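Local coordinates for AAEL008620-PA odorant-binding protein (Aedes aegypti, PDB 5V13) that binds juvenile hormone III in the hemolymph of the mosquito, as a secreted member of the odorant-binding protein family, at residues Q46-N49 with W50-H54; S280-D283 with F284-L288. One frame throughout, in Å; residues are numbered along the deposited sequence.

Interaction 1 (Q46-N49 with W50-H54); sequences QKIN and WVKWH. With JH3 (methyl (2E,6E)-9-[(2R)-3,3-dimethyloxiran-2-yl]-3,7-dimethylnona-2,6-dienoate), chain E.
The indole of Trp-50 lies against the preceding turn of helix 44-51. Over one of its faces sit Gln-46 O, 3.0 Å from Trp-50 CD1, and Lys-47 CA. The Lys-47 CA makes a CH-pi contact with the five-membered ring. Lys-47 CG touches the six-membered ring at 4.0 Å from Trp-50 CZ3, and Lys-47 NZ is hydrogen-bonded to Leu-37 O and Ser-40 O. Trp-50 CG is anti to its own carbonyl carbon (chi1 -56°), which turns the ring back along the helix. Trp-50 NE1 is hydrogen-bonded to Ser-61 OG, and Tyr-64 stacks with the ring.

Ile-48 and Lys-52 run side by side, with Ile-48 CG2 3.6 Å from Lys-52 NZ. A water accepts from Lys-52 NZ and donates to Asn-49 OD1. The His-54 ring faces back to Asn-49, with Asn-49 O above its centre; the Asn-49 amide is turned 45° from that ring. A Schellman motif ends the helix: His-54 N donates to Asn-49 O at 3.1 Å, Trp-53 N donates to Trp-50 O, and Trp-53 has positive phi.

Beyond this turn the Trp-53 indole lies against the hormone, whose C5 sits over one face, and Trp-53 NE1 is 3.3 Å from JH3 C3'. Trp-53 O is hydrogen-bonded to Tyr-133 OH and His-137 NE2. The helix end thus offers the hormone a largely apolar surface.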
loop_
_atom_site.group_PDB
_atom_site.type_symbol
_atom_site.label_atom_id
_atom_site.label_comp_id
_atom_site.label_asym_id
_atom_site.label_seq_id
_atom_site.Cartn_x
_atom_site.Cartn_y
_atom_site.Cartn_z
ATOM N N GLN B 46 8.729 14.105 -29.853
ATOM C CA GLN B 46 7.277 13.962 -29.870
ATOM C C GLN B 46 6.784 13.249 -28.619
ATOM O O GLN B 46 5.851 13.714 -27.949
ATOM C CB GLN B 46 6.843 13.221 -31.134
ATOM C CG GLN B 46 6.958 14.060 -32.403
ATOM C CD GLN B 46 5.821 15.060 -32.556
ATOM O OE1 GLN B 46 5.441 15.753 -31.605
ATOM N NE2 GLN B 46 5.262 15.131 -33.760
ATOM N N LYS B 47 7.410 12.120 -28.274
ATOM C CA LYS B 47 6.954 11.372 -27.101
ATOM C C LYS B 47 7.130 12.160 -25.805
ATOM O O LYS B 47 6.357 11.968 -24.857
ATOM C CB LYS B 47 7.681 10.030 -27.009
ATOM C CG LYS B 47 7.311 9.070 -28.121
ATOM C CD LYS B 47 8.150 7.798 -28.068
ATOM C CE LYS B 47 7.708 6.815 -29.143
ATOM N NZ LYS B 47 8.287 5.451 -28.943
ATOM N N ILE B 48 8.136 13.035 -25.732
ATOM C CA ILE B 48 8.274 13.900 -24.560
ATOM C C ILE B 48 7.099 14.869 -24.466
ATOM O O ILE B 48 6.541 15.085 -23.382
ATOM C CB ILE B 48 9.625 14.642 -24.594
ATOM C CG1 ILE B 48 10.771 13.671 -24.320
ATOM C CG2 ILE B 48 9.641 15.776 -23.582
ATOM C CD1 ILE B 48 12.147 14.289 -24.530
ATOM N N ASN B 49 6.696 15.460 -25.598
ATOM C CA ASN B 49 5.500 16.301 -25.599
ATOM C C ASN B 49 4.275 15.534 -25.125
ATOM O O ASN B 49 3.403 16.099 -24.456
ATOM C CB ASN B 49 5.241 16.859 -26.995
ATOM C CG ASN B 49 6.290 17.854 -27.421
ATOM O OD1 ASN B 49 6.770 18.654 -26.616
ATOM N ND2 ASN B 49 6.653 17.814 -28.696
ATOM N N TRP B 50 4.175 14.249 -25.478
ATOM C CA TRP B 50 2.996 13.491 -25.073
ATOM C C TRP B 50 2.973 13.266 -23.567
ATOM O O TRP B 50 1.923 13.411 -22.927
ATOM C CB TRP B 50 2.933 12.146 -25.794
ATOM C CG TRP B 50 2.965 12.240 -27.308
ATOM C CD1 TRP B 50 2.847 13.363 -28.066
ATOM C CD2 TRP B 50 3.158 11.158 -28.219
ATOM N NE1 TRP B 50 2.934 13.045 -29.405
ATOM C CE2 TRP B 50 3.120 11.693 -29.522
ATOM C CE3 TRP B 50 3.327 9.777 -28.061
ATOM C CZ2 TRP B 50 3.288 10.901 -30.663
ATOM C CZ3 TRP B 50 3.487 8.989 -29.198
ATOM C CH2 TRP B 50 3.466 9.554 -30.476
ATOM N N VAL B 51 4.114 12.906 -22.974
ATOM C CA VAL B 51 4.102 12.644 -21.533
ATOM C C VAL B 51 3.942 13.916 -20.714
ATOM O O VAL B 51 3.701 13.826 -19.505
ATOM C CB VAL B 51 5.367 11.887 -21.074
ATOM C CG1 VAL B 51 5.501 10.565 -21.816
ATOM C CG2 VAL B 51 6.622 12.743 -21.251
ATOM N N LYS B 52 4.078 15.092 -21.331
ATOM C CA LYS B 52 3.723 16.371 -20.721
ATOM C C LYS B 52 2.304 16.803 -21.077
ATOM O O LYS B 52 1.953 17.978 -20.902
ATOM C CB LYS B 52 4.712 17.461 -21.142
ATOM C CG LYS B 52 6.128 17.265 -20.643
ATOM C CD LYS B 52 7.053 18.285 -21.301
ATOM C CE LYS B 52 8.503 18.060 -20.923
ATOM N NZ LYS B 52 9.401 18.857 -21.804
ATOM N N TRP B 53 1.506 15.884 -21.611
ATOM C CA TRP B 53 0.084 16.091 -21.876
ATOM C C TRP B 53 -0.193 17.171 -22.922
ATOM O O TRP B 53 -1.271 17.772 -22.930
ATOM C CB TRP B 53 -0.671 16.400 -20.582
ATOM C CG TRP B 53 -0.741 15.223 -19.658
ATOM C CD1 TRP B 53 0.219 14.805 -18.775
ATOM C CD2 TRP B 53 -1.834 14.310 -19.521
ATOM N NE1 TRP B 53 -0.214 13.686 -18.101
ATOM C CE2 TRP B 53 -1.475 13.367 -18.535
ATOM C CE3 TRP B 53 -3.088 14.202 -20.130
ATOM C CZ2 TRP B 53 -2.318 12.323 -18.155
ATOM C CZ3 TRP B 53 -3.933 13.173 -19.733
ATOM C CH2 TRP B 53 -3.542 12.248 -18.764
ATOM N N HIS B 54 0.722 17.431 -23.851
ATOM C CA HIS B 54 0.405 18.300 -24.991
ATOM C C HIS B 54 0.865 17.668 -26.302
ATOM O O HIS B 54 1.887 18.058 -26.882
ATOM C CB HIS B 54 0.957 19.720 -24.804
ATOM C CG HIS B 54 2.392 19.792 -24.384
ATOM N ND1 HIS B 54 3.434 19.742 -25.285
ATOM C CD2 HIS B 54 2.955 19.970 -23.166
ATOM C CE1 HIS B 54 4.580 19.858 -24.635
ATOM N NE2 HIS B 54 4.317 19.999 -23.348
HETATM C C1 JH3 E . 3.120 8.623 -19.639
HETATM O O2 JH3 E . 3.239 9.131 -18.538
HETATM O O1 JH3 E . 3.924 7.465 -19.938
HETATM C CM JH3 E . 4.753 6.923 -18.909
HETATM C C2 JH3 E . 2.193 9.099 -20.682
HETATM C C3 JH3 E . 1.380 10.157 -20.624
HETATM C "C3'" JH3 E . 1.281 11.079 -19.440
HETATM C C4 JH3 E . 0.511 10.405 -21.834
HETATM C C5 JH3 E . -0.896 10.770 -21.371
HETATM C C6 JH3 E . -1.866 10.574 -22.514
HETATM C C7 JH3 E . -2.258 11.572 -23.320
HETATM C "C7'" JH3 E . -1.710 12.964 -23.149
HETATM C C8 JH3 E . -3.247 11.254 -24.431
HETATM C C9 JH3 E . -4.580 12.001 -24.256
HETATM C CA JH3 E . -5.167 11.835 -22.856
HETATM O O3 JH3 E . -6.497 12.385 -22.726
HETATM C CB JH3 E . -6.415 10.959 -22.770
HETATM C "CB'" JH3 E . -6.521 10.208 -21.438
HETATM C CC JH3 E . -7.020 10.363 -24.032
HETATM O O HOH W 1 8.867 19.398 -24.463
#

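Interaction 2 (S280-D283 with F284-L288); sequences SAVD and FANNL
The flat amide of Asn-287 folds back on the helix and meets Asp-283 O. Its ND2 donates to that oxygen at 2.9 Å, with an N-H...O angle of 166°. The acceptor lies nearly in the amide plane, and the donor meets a lone pair of the carbonyl. Asn-287 N adds a weak hydrogen bond to the same oxygen. One carbonyl of the last turn is therefore gripped mainly by a side chain, just where Asn-287 leaves helical geometry. Asn-287 OD1, at the other end of the amide, is hydrogen-bonded to His-96 ND1 of a second subunit, so this group ties the helix end to the neighbouring copy.

The Asn-286 amide lies alongside Val-282 and points the same way. Asn-286 ND2 is 3.3 Å from Val-282 CG1, a van der Waals contact. Asn-286 CB also rests on Val-282 O, 3.2 Å away, and that oxygen accepts the hydrogen bond from Asn-286 N.

Phe-284 touches the preceding turn through its CB, 3.3 Å from Ser-280 O. With CG anti to the backbone N (chi1 -179°), Phe-284 carries its ring off this turn, against Lys-52 and Leu-141. Phe-284 N to Ser-280 O and Ala-285 N to Ala-281 O complete the regular helical hydrogen bonds.

Helix 278-286 thus packs through Ser-280 and Ala-281 on helix 44-51 and through Phe-284 on helix 137-143, while Ala-285 shares a backbone hydrogen bond with Tyr-148 in a loop.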
loop_
_atom_site.group_PDB
_atom_site.type_symbol
_atom_site.label_atom_id
_atom_site.label_comp_id
_atom_site.label_asym_id
_atom_site.label_seq_id
_atom_site.Cartn_x
_atom_site.Cartn_y
_atom_site.Cartn_z
ATOM N N SER B 280 11.351 12.541 -18.484
ATOM C CA SER B 280 10.489 13.710 -18.606
ATOM C C SER B 280 9.102 13.433 -18.056
ATOM O O SER B 280 8.461 14.338 -17.509
ATOM C CB SER B 280 10.394 14.157 -20.059
ATOM O OG SER B 280 11.580 14.834 -20.424
ATOM N N ALA B 281 8.616 12.204 -18.215
ATOM C CA ALA B 281 7.275 11.874 -17.748
ATOM C C ALA B 281 7.184 12.005 -16.236
ATOM O O ALA B 281 6.214 12.566 -15.702
ATOM C CB ALA B 281 6.904 10.452 -18.171
ATOM N N VAL B 282 8.186 11.482 -15.535
ATOM C CA VAL B 282 8.178 11.494 -14.075
ATOM C C VAL B 282 8.416 12.901 -13.553
ATOM O O VAL B 282 7.752 13.346 -12.612
ATOM C CB VAL B 282 9.228 10.503 -13.548
ATOM C CG1 VAL B 282 9.410 10.665 -12.044
ATOM C CG2 VAL B 282 8.819 9.094 -13.900
ATOM N N ASP B 283 9.372 13.623 -14.149
ATOM C CA ASP B 283 9.627 14.998 -13.734
ATOM C C ASP B 283 8.387 15.864 -13.890
ATOM O O ASP B 283 8.079 16.677 -13.011
ATOM C CB ASP B 283 10.794 15.584 -14.527
ATOM C CG ASP B 283 12.147 15.146 -13.989
ATOM O OD1 ASP B 283 12.192 14.240 -13.129
ATOM O OD2 ASP B 283 13.171 15.714 -14.424
ATOM N N PHE B 284 7.658 15.708 -15.005
ATOM C CA PHE B 284 6.447 16.501 -15.205
ATOM C C PHE B 284 5.382 16.143 -14.174
ATOM O O PHE B 284 4.768 17.030 -13.567
ATOM C CB PHE B 284 5.900 16.292 -16.618
ATOM C CG PHE B 284 4.675 17.096 -16.920
ATOM C CD1 PHE B 284 4.789 18.402 -17.375
ATOM C CD2 PHE B 284 3.416 16.552 -16.759
ATOM C CE1 PHE B 284 3.673 19.148 -17.663
ATOM C CE2 PHE B 284 2.293 17.299 -17.042
ATOM C CZ PHE B 284 2.429 18.605 -17.496
ATOM N N ALA B 285 5.139 14.845 -13.982
ATOM C CA ALA B 285 4.073 14.410 -13.085
ATOM C C ALA B 285 4.381 14.747 -11.632
ATOM O O ALA B 285 3.458 14.966 -10.839
ATOM C CB ALA B 285 3.847 12.907 -13.227
ATOM N N ASN B 286 5.668 14.799 -11.272
ATOM C CA ASN B 286 6.069 14.996 -9.882
ATOM C C ASN B 286 5.980 16.445 -9.442
ATOM O O ASN B 286 5.829 16.715 -8.245
ATOM C CB ASN B 286 7.505 14.522 -9.671
ATOM C CG ASN B 286 7.580 13.137 -9.102
ATOM O OD1 ASN B 286 6.646 12.671 -8.452
ATOM N ND2 ASN B 286 8.707 12.468 -9.323
ATOM N N ASN B 287 6.105 17.383 -10.369
ATOM C CA ASN B 287 6.278 18.780 -10.011
ATOM C C ASN B 287 5.220 19.634 -10.688
ATOM O O ASN B 287 5.510 20.636 -11.341
ATOM C CB ASN B 287 7.699 19.236 -10.355
ATOM C CG ASN B 287 8.771 18.343 -9.727
ATOM O OD1 ASN B 287 9.159 18.523 -8.566
ATOM N ND2 ASN B 287 9.255 17.375 -10.499
ATOM N N LEU B 288 3.961 19.235 -10.535
ATOM C CA LEU B 288 2.844 20.049 -10.999
ATOM C C LEU B 288 2.396 21.014 -9.905
ATOM O O LEU B 288 1.740 22.018 -10.183
ATOM C CB LEU B 288 1.673 19.168 -11.441
ATOM C CG LEU B 288 1.756 18.615 -12.866
ATOM C CD1 LEU B 288 0.732 17.525 -13.097
ATOM C CD2 LEU B 288 1.560 19.733 -13.865
#

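Overall arrangement
Interaction 1 comes early in the chain, at the end of helix 44-51; interaction 2 closes the chain, at the end of helix 278-286. Their centres are 11 Å apart, on the same side of the chain's centre. The two helices pack directly, with Val-51 CB 3.6 Å from Ala-281 CB. Helix 278-286 also packs on the turn after helix 44-51, where Phe-284 CE2 lies 3.7 Å from Trp-53 CD1. Residues far apart in sequence thus line one hormone pocket: Trp-50, Val-51 and Trp-53 from interaction 1 and Ala-281 from interaction 2. The C-terminal helix thereby helps to complete a binding site that also draws on the N-terminal half of the chain.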